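Local coordinates for EDTA monooxygenase (EDTA-degrading bacterium BNC1, PDB 5DQP), which probably uses reduced FMN and molecular oxygen to oxidise EDTA, as a flavin-dependent member of the NtaA/SnaA/DszA monooxygenase family, at residues F54-P59 and R68-F73; Q58-P63 and P130-N135; S15-N20 and V382-L387; A95-S100 and A124-N129; N37-A42 and G84-I89. All coordinates share one frame; numbering follows the deposited sequence.

Contact 1: F54-P59 and R68-F73; sequences FLADQP and RPEYPF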
# COMPACT_ATOMS: atom_id res chain seq x y z
N PHE A 54 14.27 2.22 2.51
CA PHE A 54 13.59 1.58 3.62
C PHE A 54 12.60 2.55 4.25
O PHE A 54 12.91 3.73 4.46
CB PHE A 54 14.61 1.10 4.66
CG PHE A 54 14.01 0.70 5.98
CD1 PHE A 54 13.16 -0.38 6.06
CD2 PHE A 54 14.31 1.40 7.14
CE1 PHE A 54 12.61 -0.77 7.26
CE2 PHE A 54 13.77 1.01 8.37
CZ PHE A 54 12.92 -0.07 8.43
N LEU A 55 11.43 2.03 4.58
CA LEU A 55 10.39 2.78 5.26
C LEU A 55 10.07 2.08 6.58
O LEU A 55 9.61 0.94 6.58
CB LEU A 55 9.13 2.90 4.39
CG LEU A 55 9.29 3.78 3.15
CD1 LEU A 55 8.05 3.65 2.25
CD2 LEU A 55 9.52 5.23 3.54
N ALA A 56 10.37 2.75 7.68
CA ALA A 56 9.88 2.31 8.98
C ALA A 56 8.40 2.65 9.09
O ALA A 56 7.87 3.46 8.32
CB ALA A 56 10.66 3.00 10.10
N ASP A 57 7.71 2.00 10.02
CA ASP A 57 6.30 2.32 10.20
C ASP A 57 5.80 1.89 11.57
O ASP A 57 6.23 0.87 12.11
CB ASP A 57 5.42 1.66 9.13
CG ASP A 57 3.96 2.08 9.26
OD1 ASP A 57 3.73 3.30 9.33
OD2 ASP A 57 3.07 1.19 9.31
N GLN A 58 4.89 2.69 12.12
CA GLN A 58 4.03 2.29 13.23
C GLN A 58 2.68 2.91 12.90
O GLN A 58 2.63 4.09 12.51
CB GLN A 58 4.52 2.79 14.59
CG GLN A 58 5.66 1.96 15.13
CD GLN A 58 6.11 2.46 16.47
OE1 GLN A 58 5.48 3.35 17.05
NE2 GLN A 58 7.20 1.90 16.98
N PRO A 59 1.60 2.16 13.02
CA PRO A 59 0.25 2.76 12.83
C PRO A 59 -0.23 3.49 14.08
O PRO A 59 -1.10 3.02 14.82
CB PRO A 59 -0.61 1.55 12.46
CG PRO A 59 0.33 0.31 12.49
CD PRO A 59 1.56 0.71 13.23
N ARG A 68 8.96 15.94 14.22
CA ARG A 68 8.30 15.66 12.96
C ARG A 68 7.61 14.29 13.04
O ARG A 68 8.11 13.37 13.71
CB ARG A 68 9.31 15.72 11.81
CG ARG A 68 10.51 14.82 11.99
CD ARG A 68 10.37 13.56 11.16
NE ARG A 68 11.34 12.55 11.57
CZ ARG A 68 11.28 11.88 12.73
NH1 ARG A 68 10.29 12.11 13.60
NH2 ARG A 68 12.21 10.98 13.02
N PRO A 69 6.43 14.14 12.42
CA PRO A 69 5.81 12.80 12.36
C PRO A 69 6.63 11.88 11.47
O PRO A 69 6.96 12.23 10.34
CB PRO A 69 4.42 13.08 11.76
CG PRO A 69 4.59 14.35 10.98
CD PRO A 69 5.67 15.15 11.66
N GLU A 70 6.99 10.72 12.00
CA GLU A 70 7.89 9.82 11.28
C GLU A 70 7.17 9.01 10.21
O GLU A 70 7.78 8.64 9.19
CB GLU A 70 8.60 8.86 12.25
CG GLU A 70 9.77 8.14 11.59
CD GLU A 70 10.52 7.21 12.53
OE1 GLU A 70 11.23 6.27 12.04
OE2 GLU A 70 10.41 7.40 13.76
N TYR A 71 5.88 8.74 10.41
CA TYR A 71 5.11 7.83 9.58
C TYR A 71 3.92 8.55 8.95
O TYR A 71 2.76 8.22 9.23
CB TYR A 71 4.65 6.64 10.41
CG TYR A 71 5.66 6.18 11.47
CD1 TYR A 71 6.87 5.62 11.11
CD2 TYR A 71 5.37 6.28 12.83
CE1 TYR A 71 7.78 5.17 12.06
CE2 TYR A 71 6.29 5.84 13.80
CZ TYR A 71 7.47 5.28 13.40
OH TYR A 71 8.37 4.84 14.32
N PRO A 72 4.15 9.52 8.05
CA PRO A 72 3.01 10.24 7.48
C PRO A 72 2.13 9.40 6.54
O PRO A 72 0.99 9.81 6.27
CB PRO A 72 3.67 11.44 6.76
CG PRO A 72 5.07 11.00 6.51
CD PRO A 72 5.44 10.10 7.65
N PHE A 73 2.59 8.24 6.06
CA PHE A 73 1.85 7.42 5.10
C PHE A 73 2.03 5.94 5.39
O PHE A 73 3.08 5.50 5.88
CB PHE A 73 2.31 7.61 3.66
CG PHE A 73 2.06 8.94 3.10
CD1 PHE A 73 0.77 9.34 2.76
CD2 PHE A 73 3.12 9.80 2.87
CE1 PHE A 73 0.54 10.59 2.21
CE2 PHE A 73 2.90 11.04 2.33
CZ PHE A 73 1.60 11.44 2.00
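The Tyr71 ring lies with one face against the Asp57-Gln58 peptide, and this accounts for most of the contact. The Gln58 N sits 3.5 Å above the plane of the Tyr71 ring, over its centre, and the Asp57 C lies over the same face nearer the rim. The opposite face carries Glu70 CB, again over the centre, so the ring is sandwiched between the Asp57-Gln58 backbone and its own preceding residue. Tyr71 CG stands anti to its carbonyl carbon (chi1 -36°), a torsion that brings the ring over the backbone of segment 54-59.

Van der Waals contacts add to this. Gln58 CB comes over the same face, 3.6 Å from Tyr71 CE2, and the extended glutamine chain continues past the hydroxyl end, its amide plane turned 31° from the ring. Ala56 CB approaches Tyr71 CE1 at 4.1 Å and Glu70 OE1 at 3.8 Å.

The polar groups find their partners beyond the two segments. Asp57 OD1 comes within 3.6 Å of Tyr71 CB, with the carboxylate plane almost perpendicular to the ring (89°), while its OD2 forms a salt bridge with Arg107 of the second subunit. Gln58 OE1 accepts from Gln60 and Asn129, and Asn13 ND2 donates to Ala56 O.

The segment 54-59 leaves the C-terminal end of strand 52-55, where a TIM barrel of the luciferase-like family places its active site. Asp57 is a predicted FMN-binding residue beside Thr94, another predicted one, which is consistent with this contact forming part of the wall of a flavin pocket.

Contact 2: Q58-P63 and P130-N135; sequences QPQLTP and PAVAAN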
# COMPACT_ATOMS: atom_id res chain seq x y z
N GLN A 58 4.89 2.69 12.12
CA GLN A 58 4.03 2.29 13.23
C GLN A 58 2.68 2.91 12.90
O GLN A 58 2.63 4.09 12.51
CB GLN A 58 4.52 2.79 14.59
CG GLN A 58 5.66 1.96 15.13
CD GLN A 58 6.11 2.46 16.47
OE1 GLN A 58 5.48 3.35 17.05
NE2 GLN A 58 7.20 1.90 16.98
N PRO A 59 1.60 2.16 13.02
CA PRO A 59 0.25 2.76 12.83
C PRO A 59 -0.23 3.49 14.08
O PRO A 59 -1.10 3.02 14.82
CB PRO A 59 -0.61 1.55 12.46
CG PRO A 59 0.33 0.31 12.49
CD PRO A 59 1.56 0.71 13.23
N GLN A 60 0.39 4.63 14.35
CA GLN A 60 -0.07 5.61 15.34
C GLN A 60 0.48 6.98 14.95
O GLN A 60 1.46 7.09 14.21
CB GLN A 60 0.38 5.25 16.76
CG GLN A 60 1.85 4.86 16.87
CD GLN A 60 2.79 6.02 17.05
OE1 GLN A 60 2.37 7.17 17.24
NE2 GLN A 60 4.08 5.74 17.00
N LEU A 61 -0.19 8.03 15.46
CA LEU A 61 0.30 9.40 15.39
C LEU A 61 0.82 9.85 16.75
O LEU A 61 0.13 9.73 17.76
CB LEU A 61 -0.80 10.35 14.93
CG LEU A 61 -0.41 11.83 14.92
CD1 LEU A 61 0.78 12.05 13.99
CD2 LEU A 61 -1.59 12.66 14.45
N THR A 62 2.04 10.41 16.77
CA THR A 62 2.56 11.03 17.99
C THR A 62 2.68 12.53 17.76
O THR A 62 3.69 12.99 17.21
CB THR A 62 3.90 10.44 18.40
OG1 THR A 62 3.76 9.03 18.58
CG2 THR A 62 4.35 11.05 19.72
N PRO A 63 1.72 13.31 18.18
CA PRO A 63 1.70 14.72 17.78
C PRO A 63 2.52 15.63 18.70
O PRO A 63 2.08 16.73 19.07
CB PRO A 63 0.21 15.06 17.83
CG PRO A 63 -0.30 14.18 18.95
CD PRO A 63 0.49 12.90 18.88
N PRO A 130 1.75 0.56 22.96
CA PRO A 130 0.32 0.45 23.30
C PRO A 130 -0.58 1.45 22.59
O PRO A 130 -1.79 1.21 22.51
CB PRO A 130 0.30 0.67 24.82
CG PRO A 130 1.59 1.41 25.11
CD PRO A 130 2.58 0.93 24.13
N ALA A 131 -0.04 2.58 22.10
CA ALA A 131 -0.82 3.48 21.25
C ALA A 131 -1.25 2.78 19.95
O ALA A 131 -2.39 2.96 19.48
CB ALA A 131 -0.00 4.73 20.94
N VAL A 132 -0.36 1.98 19.37
CA VAL A 132 -0.72 1.20 18.20
C VAL A 132 -1.83 0.21 18.55
O VAL A 132 -2.86 0.13 17.87
CB VAL A 132 0.51 0.48 17.63
CG1 VAL A 132 0.08 -0.54 16.53
CG2 VAL A 132 1.50 1.50 17.12
N ALA A 133 -1.63 -0.57 19.62
CA ALA A 133 -2.60 -1.60 19.97
C ALA A 133 -3.99 -1.01 20.22
O ALA A 133 -5.00 -1.66 19.90
CB ALA A 133 -2.12 -2.39 21.19
N ALA A 134 -4.07 0.24 20.70
CA ALA A 134 -5.37 0.87 20.96
C ALA A 134 -6.10 1.27 19.68
O ALA A 134 -7.33 1.44 19.69
CB ALA A 134 -5.19 2.11 21.84
N ASN A 135 -5.37 1.45 18.58
CA ASN A 135 -6.00 1.71 17.29
C ASN A 135 -6.61 0.46 16.69
O ASN A 135 -7.39 0.56 15.74
CB ASN A 135 -4.97 2.33 16.33
CG ASN A 135 -4.58 3.72 16.76
OD1 ASN A 135 -5.38 4.39 17.40
ND2 ASN A 135 -3.38 4.17 16.42
O HOH W 1 -2.41 7.16 16.91
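A loop following barrel strand 52-55 meets the short helix 130-135 here, and an inverse gamma turn centred on Pro59 forms the meeting point. The turn presents the Pro59 carbonyl to the helix: Asn135 ND2 donates to Pro59 O at 3.0 Å, with an N-H...O angle of 159°. That oxygen lies in the asparagine's amide plane. The same ND2 also donates to a water, 3.2 Å away, which accepts from Leu61 N as well; both amide hydrogens of Asn135 are thereby directed at the loop. On the other side of the amide, OD1 reaches Gly196 N of the second subunit through a weak hydrogen bond.

Val132 supplies the apolar part, spreading its two methyls over the turn. CG1, anti to the backbone N, approaches Pro59 CD at 3.8 Å, whereas CG2 packs tightly on Gln60 CG at 3.4 Å, the two side chains crossing at about a right angle. Ala131 CB touches Gln60 CB at 4.2 Å.

The Gln60 chain bends at chi2 (86°), turning its amide away from the helix and into a relay within the loop. Its NE2 donates to Gln58 OE1 at 2.8 Å, and its OE1 accepts from Thr62 OG1 at 2.7 Å. Both ends of this buried amide are therefore bonded, which fixes its rotation. The arrangement is that of a loop after one strand held to the short helix that follows another, on the C-terminal side of a TIM barrel, at the subunit interface.

Contact 3: S15-N20 and V382-L387; sequences SGVLPN and VINAPL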
# COMPACT_ATOMS: atom_id res chain seq x y z
N SER A 15 10.85 13.61 6.80
CA SER A 15 11.75 14.71 6.46
C SER A 15 13.19 14.44 6.85
O SER A 15 14.05 15.30 6.63
CB SER A 15 11.28 16.01 7.14
OG SER A 15 11.13 15.81 8.54
N GLY A 16 13.48 13.27 7.38
CA GLY A 16 14.77 12.99 7.99
C GLY A 16 14.59 12.44 9.39
O GLY A 16 13.52 12.52 9.99
N VAL A 17 15.70 11.88 9.92
CA VAL A 17 15.66 11.26 11.24
C VAL A 17 15.67 12.31 12.36
O VAL A 17 15.10 12.07 13.42
CB VAL A 17 16.81 10.25 11.43
CG1 VAL A 17 18.13 10.89 11.17
CG2 VAL A 17 16.80 9.71 12.86
N LEU A 18 16.28 13.48 12.15
CA LEU A 18 16.29 14.45 13.24
C LEU A 18 14.89 15.01 13.48
O LEU A 18 14.15 15.29 12.53
CB LEU A 18 17.29 15.57 12.95
CG LEU A 18 18.74 15.09 12.86
CD1 LEU A 18 19.69 16.29 12.83
CD2 LEU A 18 19.15 14.06 13.99
N PRO A 19 14.51 15.24 14.74
CA PRO A 19 13.11 15.63 15.03
C PRO A 19 12.69 16.96 14.44
O PRO A 19 11.50 17.15 14.14
CB PRO A 19 13.07 15.65 16.57
CG PRO A 19 14.52 15.89 17.00
CD PRO A 19 15.32 15.09 15.97
N ASN A 20 13.60 17.92 14.30
CA ASN A 20 13.24 19.19 13.69
C ASN A 20 13.46 19.21 12.17
O ASN A 20 13.42 20.28 11.57
CB ASN A 20 14.03 20.32 14.34
CG ASN A 20 13.38 21.65 14.14
OD1 ASN A 20 12.15 21.76 14.20
ND2 ASN A 20 14.17 22.66 13.84
N VAL A 382 22.57 0.45 6.70
CA VAL A 382 21.38 1.28 6.55
C VAL A 382 21.77 2.70 6.90
O VAL A 382 22.17 2.98 8.04
CB VAL A 382 20.22 0.79 7.44
CG1 VAL A 382 18.89 1.38 6.94
CG2 VAL A 382 20.15 -0.77 7.56
N ILE A 383 21.66 3.60 5.93
CA ILE A 383 21.99 5.01 6.06
C ILE A 383 20.72 5.77 6.45
O ILE A 383 19.75 5.81 5.70
CB ILE A 383 22.55 5.55 4.74
CG1 ILE A 383 23.73 4.71 4.27
CG2 ILE A 383 22.91 7.04 4.83
CD1 ILE A 383 23.72 4.51 2.74
N ASN A 384 20.75 6.39 7.63
CA ASN A 384 19.59 7.08 8.20
C ASN A 384 19.90 8.58 8.12
O ASN A 384 20.45 9.16 9.06
CB ASN A 384 19.38 6.60 9.62
CG ASN A 384 18.00 6.92 10.18
OD1 ASN A 384 17.13 7.46 9.48
ND2 ASN A 384 17.79 6.58 11.46
N ALA A 385 19.54 9.20 7.01
CA ALA A 385 19.98 10.58 6.77
C ALA A 385 19.33 11.53 7.76
O ALA A 385 18.11 11.46 7.99
CB ALA A 385 19.66 11.00 5.33
N PRO A 386 20.09 12.44 8.38
CA PRO A 386 19.49 13.38 9.35
C PRO A 386 18.50 14.33 8.71
O PRO A 386 17.55 14.76 9.37
CB PRO A 386 20.70 14.13 9.93
CG PRO A 386 21.78 13.99 8.91
CD PRO A 386 21.55 12.63 8.26
N LEU A 387 18.70 14.69 7.45
CA LEU A 387 17.79 15.55 6.70
C LEU A 387 17.59 14.95 5.32
O LEU A 387 18.57 14.62 4.65
CB LEU A 387 18.35 16.98 6.57
CG LEU A 387 17.51 17.93 5.71
CD1 LEU A 387 16.07 18.04 6.23
CD2 LEU A 387 18.18 19.31 5.62
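With chi1 at 56°, Val17 holds CG1 between its backbone N and carbonyl carbon, aimed at the chain following strand 380-383, and CG2 anti to the N. Asn384 CG is itself anti to its backbone N (chi1 -163°), which carries the amide across to the valine. The two side chains meet at about a right angle: OD1 of Asn384 lies 3.4 Å from Val17 CB, and ND2 of Asn384 lies 3.6 Å from Val17 CG2. Val17 CG1 comes to 3.2 Å from Ala385 O and also touches Pro386 CA.

Backbone bonds tie the segments together. Val17 N donates to Ala385 O at 3.1 Å; a weak bond of 3.3 Å joins Leu18 N to Pro386 O. Beside them, Leu18 and Pro386 point the same way, Leu18 CG being 3.7 Å from Pro386 CB.

Gly16 permits this close approach. A side chain there would collide with Pro386 O and Leu387 CA, and its backbone angles would press a CB against the preceding carbonyl. Its CA makes a CA-H...O contact to Pro386 O instead.

Around the contact, Arg68 binds Gly16 O from the loop before helix 75-85. Val17 also touches Val268 of strand 262-271, Asn384 packs against Trp11 of strand 7-11, and Ala391 of helix 390-405 backs Ala385 and Pro386.

Contact 4: A95-S100 and A124-N129; sequences ASTSFS and AVTTAN
Thr127 turns its hydroxyl toward Ser96 and its methyl toward Phe99, so one side chain serves two kinds of contact. Ser96 OG and Thr127 OG1 are hydrogen-bonded at 2.6 Å. Ser96 OG points anti to the backbone N (chi1 176°), where it also accepts from Ser98 N at 2.9 Å, closing an ST turn. Replacing Ser96 by an alanine would probably leave Thr127 OG1 and Ser98 N without this shared partner and let the turn relax.

The Phe99 ring meets the threonine at about a right angle, edge first: Thr127 CG2 lies in the ring plane 3.6 Å from Phe99 CE2. Ser98 takes the backbone of the same threonine, its OG receiving Thr127 N at 3.0 Å with an N-H...O angle of 159°. Both the backbone and the hydroxyl of Thr127 are thus engaged by the turn.

These side chains extend a parallel pairing of strands 90-96 and 120-125, the two strands of a beta-alpha-beta crossover through helix 102-115 in the TIM barrel. Ala95 pairs with Ala124 and Ser96 with Val125. Thr97 N donates to Val125 O at 2.8 Å, whereas the bond from Val125 N to Ala95 O is weak.

Val125 shares its sheet face with Ser96, setting CG2 3.9 Å from Ser96 CA. Its side chain lies close to Thr94, and that of Thr126 close to Tyr147, both predicted to bind FMN. Behind the turn, Thr97 packs on Ala150, Phe153 and Leu154 of helix 143-161.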
# COMPACT_ATOMS: atom_id res chain seq x y z
N ALA A 95 5.82 -3.72 8.14
CA ALA A 95 4.45 -3.95 8.58
C ALA A 95 4.44 -4.96 9.72
O ALA A 95 5.27 -5.88 9.75
CB ALA A 95 3.56 -4.41 7.43
N SER A 96 3.48 -4.81 10.62
CA SER A 96 3.44 -5.53 11.89
C SER A 96 2.78 -6.90 11.75
O SER A 96 1.77 -7.06 11.07
CB SER A 96 2.68 -4.71 12.93
OG SER A 96 2.55 -5.42 14.15
N THR A 97 3.34 -7.90 12.43
CA THR A 97 2.62 -9.17 12.54
C THR A 97 1.55 -9.15 13.63
O THR A 97 0.75 -10.09 13.73
CB THR A 97 3.60 -10.32 12.82
OG1 THR A 97 4.36 -10.02 14.00
CG2 THR A 97 4.55 -10.53 11.63
N SER A 98 1.53 -8.10 14.46
CA SER A 98 0.62 -8.05 15.59
C SER A 98 -0.76 -7.57 15.18
O SER A 98 -1.77 -8.08 15.67
CB SER A 98 1.16 -7.11 16.67
OG SER A 98 2.40 -7.58 17.15
N PHE A 99 -0.81 -6.60 14.31
CA PHE A 99 -2.04 -6.01 13.87
C PHE A 99 -2.05 -5.90 12.36
O PHE A 99 -2.13 -4.84 11.79
CB PHE A 99 -2.21 -4.64 14.52
CG PHE A 99 -2.06 -4.67 16.00
CD1 PHE A 99 -3.06 -5.13 16.78
CD2 PHE A 99 -0.88 -4.31 16.59
CE1 PHE A 99 -2.91 -5.19 18.13
CE2 PHE A 99 -0.72 -4.35 17.93
CZ PHE A 99 -1.74 -4.80 18.71
N SER A 100 -1.99 -7.04 11.74
CA SER A 100 -2.24 -7.22 10.33
C SER A 100 -3.00 -8.53 10.16
O SER A 100 -2.86 -9.45 10.96
CB SER A 100 -0.94 -7.21 9.51
OG SER A 100 -0.28 -5.96 9.55
N ALA A 124 9.44 -7.38 8.82
CA ALA A 124 8.34 -7.93 9.61
C ALA A 124 8.61 -7.63 11.07
O ALA A 124 9.59 -8.12 11.63
CB ALA A 124 8.21 -9.43 9.35
N VAL A 125 7.78 -6.79 11.69
CA VAL A 125 8.02 -6.38 13.07
C VAL A 125 6.88 -6.87 13.95
O VAL A 125 5.84 -7.31 13.47
CB VAL A 125 8.20 -4.84 13.20
CG1 VAL A 125 9.39 -4.35 12.35
CG2 VAL A 125 6.92 -4.10 12.82
N THR A 126 7.10 -6.83 15.26
CA THR A 126 6.02 -6.98 16.22
C THR A 126 5.74 -5.63 16.86
O THR A 126 6.57 -4.72 16.82
CB THR A 126 6.33 -8.02 17.30
OG1 THR A 126 7.27 -7.46 18.23
CG2 THR A 126 6.90 -9.29 16.70
N THR A 127 4.57 -5.50 17.47
CA THR A 127 4.15 -4.23 18.02
C THR A 127 4.22 -4.27 19.54
O THR A 127 3.57 -5.11 20.17
CB THR A 127 2.73 -3.87 17.58
OG1 THR A 127 2.67 -3.76 16.15
CG2 THR A 127 2.35 -2.56 18.21
N ALA A 128 4.99 -3.36 20.11
CA ALA A 128 5.00 -3.17 21.54
C ALA A 128 4.45 -1.82 21.96
O ALA A 128 4.29 -1.58 23.16
CB ALA A 128 6.43 -3.35 22.08
N ASN A 129 4.15 -0.93 21.02
CA ASN A 129 3.65 0.39 21.38
C ASN A 129 2.16 0.31 21.71
O ASN A 129 1.34 0.01 20.83
CB ASN A 129 3.92 1.38 20.24
CG ASN A 129 3.54 2.81 20.60
OD1 ASN A 129 2.92 3.06 21.63
ND2 ASN A 129 3.93 3.76 19.75

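Contact 5: N37-A42 and G84-I89; sequences NYIRSA and GRVPDI
Arg85 lays its aliphatic stem against Ile39, with Arg85 CG 3.8 Å from Ile39 CD1 and the two side chains crossing at about a right angle. Bends at chi2 (98°) and chi3 (54°) fold the arginine back, bringing one face of its guanidinium over Ile39 CG1, 4.1 Å below the plane and toward the rim. The charge is answered by Glu36, which forms a salt bridge with NH2, while NE donates to Gly84 O of the second subunit.

Val86 comes next and inserts its CG2 methyl between two residues one helical turn apart: it is 3.9 Å from Ile39 CG2 and 4.2 Å from Ala42 CB. No hydrogen bond crosses the contact. This is apolar packing in the outer helical layer of the TIM barrel, where helix 35-47 meets the end of helix 75-85 and the turn leading into strand 90-96. A glycine in place of Ile39 would probably open a gap beside Val86 and take away the surface under the Arg85 stem and guanidinium.

Past Pro87, the Asp88 carboxylate forms a salt bridge with Arg46, farther along helix 35-47. Ile89, extended at both torsions, then brings CD1 to 4.2 Å from Ala42 O.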
# COMPACT_ATOMS: atom_id res chain seq x y z
N ASN A 37 8.30 14.67 -2.72
CA ASN A 37 9.33 14.63 -1.69
C ASN A 37 10.01 13.27 -1.64
O ASN A 37 11.22 13.18 -1.43
CB ASN A 37 8.71 14.97 -0.33
CG ASN A 37 9.72 14.96 0.81
OD1 ASN A 37 10.57 15.85 0.90
ND2 ASN A 37 9.62 13.97 1.71
N TYR A 38 9.25 12.19 -1.81
CA TYR A 38 9.85 10.86 -1.76
C TYR A 38 10.45 10.46 -3.10
O TYR A 38 11.48 9.78 -3.13
CB TYR A 38 8.81 9.84 -1.28
CG TYR A 38 8.27 10.28 0.06
CD1 TYR A 38 8.95 9.94 1.24
CD2 TYR A 38 7.14 11.08 0.15
CE1 TYR A 38 8.50 10.37 2.47
CE2 TYR A 38 6.67 11.51 1.38
CZ TYR A 38 7.37 11.17 2.54
OH TYR A 38 6.92 11.60 3.77
N ILE A 39 9.84 10.89 -4.20
CA ILE A 39 10.44 10.63 -5.51
C ILE A 39 11.84 11.23 -5.55
O ILE A 39 12.80 10.58 -5.98
CB ILE A 39 9.57 11.18 -6.65
CG1 ILE A 39 8.15 10.60 -6.62
CG2 ILE A 39 10.23 10.91 -8.01
CD1 ILE A 39 8.11 9.10 -6.67
N ARG A 40 11.96 12.49 -5.12
CA ARG A 40 13.25 13.15 -5.12
C ARG A 40 14.29 12.32 -4.37
O ARG A 40 15.40 12.09 -4.87
CB ARG A 40 13.12 14.56 -4.53
CG ARG A 40 14.42 15.40 -4.54
CD ARG A 40 14.07 16.92 -4.48
NE ARG A 40 15.18 17.77 -4.03
CZ ARG A 40 15.08 19.08 -3.77
NH1 ARG A 40 13.91 19.71 -3.92
NH2 ARG A 40 16.14 19.76 -3.35
N SER A 41 13.93 11.83 -3.19
CA SER A 41 14.90 11.06 -2.41
C SER A 41 15.18 9.71 -3.05
O SER A 41 16.31 9.22 -3.01
CB SER A 41 14.41 10.86 -0.99
OG SER A 41 14.62 12.04 -0.26
N ALA A 42 14.14 9.07 -3.62
CA ALA A 42 14.39 7.75 -4.20
C ALA A 42 15.23 7.87 -5.47
O ALA A 42 16.05 6.99 -5.74
CB ALA A 42 13.07 7.02 -4.48
N GLY A 84 6.29 2.71 -8.72
CA GLY A 84 5.58 2.96 -9.96
C GLY A 84 6.28 3.98 -10.83
O GLY A 84 6.14 3.95 -12.05
N ARG A 85 7.05 4.88 -10.21
CA ARG A 85 7.66 6.03 -10.86
C ARG A 85 9.18 5.92 -11.01
O ARG A 85 9.73 6.34 -12.02
CB ARG A 85 7.33 7.31 -10.08
CG ARG A 85 8.20 8.51 -10.47
CD ARG A 85 7.49 9.43 -11.46
NE ARG A 85 6.20 9.83 -10.91
CZ ARG A 85 5.93 11.01 -10.36
NH1 ARG A 85 4.71 11.24 -9.89
NH2 ARG A 85 6.87 11.95 -10.29
N VAL A 86 9.87 5.38 -10.02
CA VAL A 86 11.33 5.30 -10.01
C VAL A 86 11.73 3.85 -10.29
O VAL A 86 11.38 2.96 -9.50
CB VAL A 86 11.89 5.78 -8.66
CG1 VAL A 86 13.41 5.82 -8.69
CG2 VAL A 86 11.29 7.16 -8.31
N PRO A 87 12.45 3.57 -11.37
CA PRO A 87 12.90 2.20 -11.64
C PRO A 87 14.11 1.80 -10.80
O PRO A 87 14.69 2.60 -10.07
CB PRO A 87 13.26 2.25 -13.13
CG PRO A 87 13.70 3.66 -13.35
CD PRO A 87 12.83 4.51 -12.43
N ASP A 88 14.46 0.51 -10.89
CA ASP A 88 15.72 -0.05 -10.39
C ASP A 88 15.77 -0.22 -8.88
O ASP A 88 16.00 -1.32 -8.38
CB ASP A 88 16.89 0.83 -10.83
CG ASP A 88 17.09 0.84 -12.34
OD1 ASP A 88 16.95 -0.23 -12.99
OD2 ASP A 88 17.40 1.91 -12.88
N ILE A 89 15.62 0.86 -8.13
CA ILE A 89 15.93 0.78 -6.71
C ILE A 89 14.90 -0.08 -6.00
O ILE A 89 13.69 0.00 -6.27
CB ILE A 89 15.99 2.19 -6.11
CG1 ILE A 89 16.44 2.08 -4.65
CG2 ILE A 89 14.67 2.89 -6.32
CD1 ILE A 89 17.10 3.29 -4.18

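Contacts 1, 3 and 4 sit at the ends of strands of one parallel barrel sheet, whereas contact 5 lies in the outer helical layer. Contact 1 touches all four others: it shares Gln58 and Pro59 with contact 2 (centres 11 Å apart), meets contact 3 through Arg68 and Gly16 (12 Å), reaches contact 4 through Gln58 and Asn129 (13 Å), and touches contact 5 through Tyr38 (17 Å). Along the chain, contact 3 spans all the others, and contact 1 closes before contact 4 opens. Contacts 1 and 4 flank the predicted FMN site. Contacts 1, 2, 4 and 5 all touch the second subunit, and contact 3 does not; contacts 2 and 5 are 28 Å apart between centres.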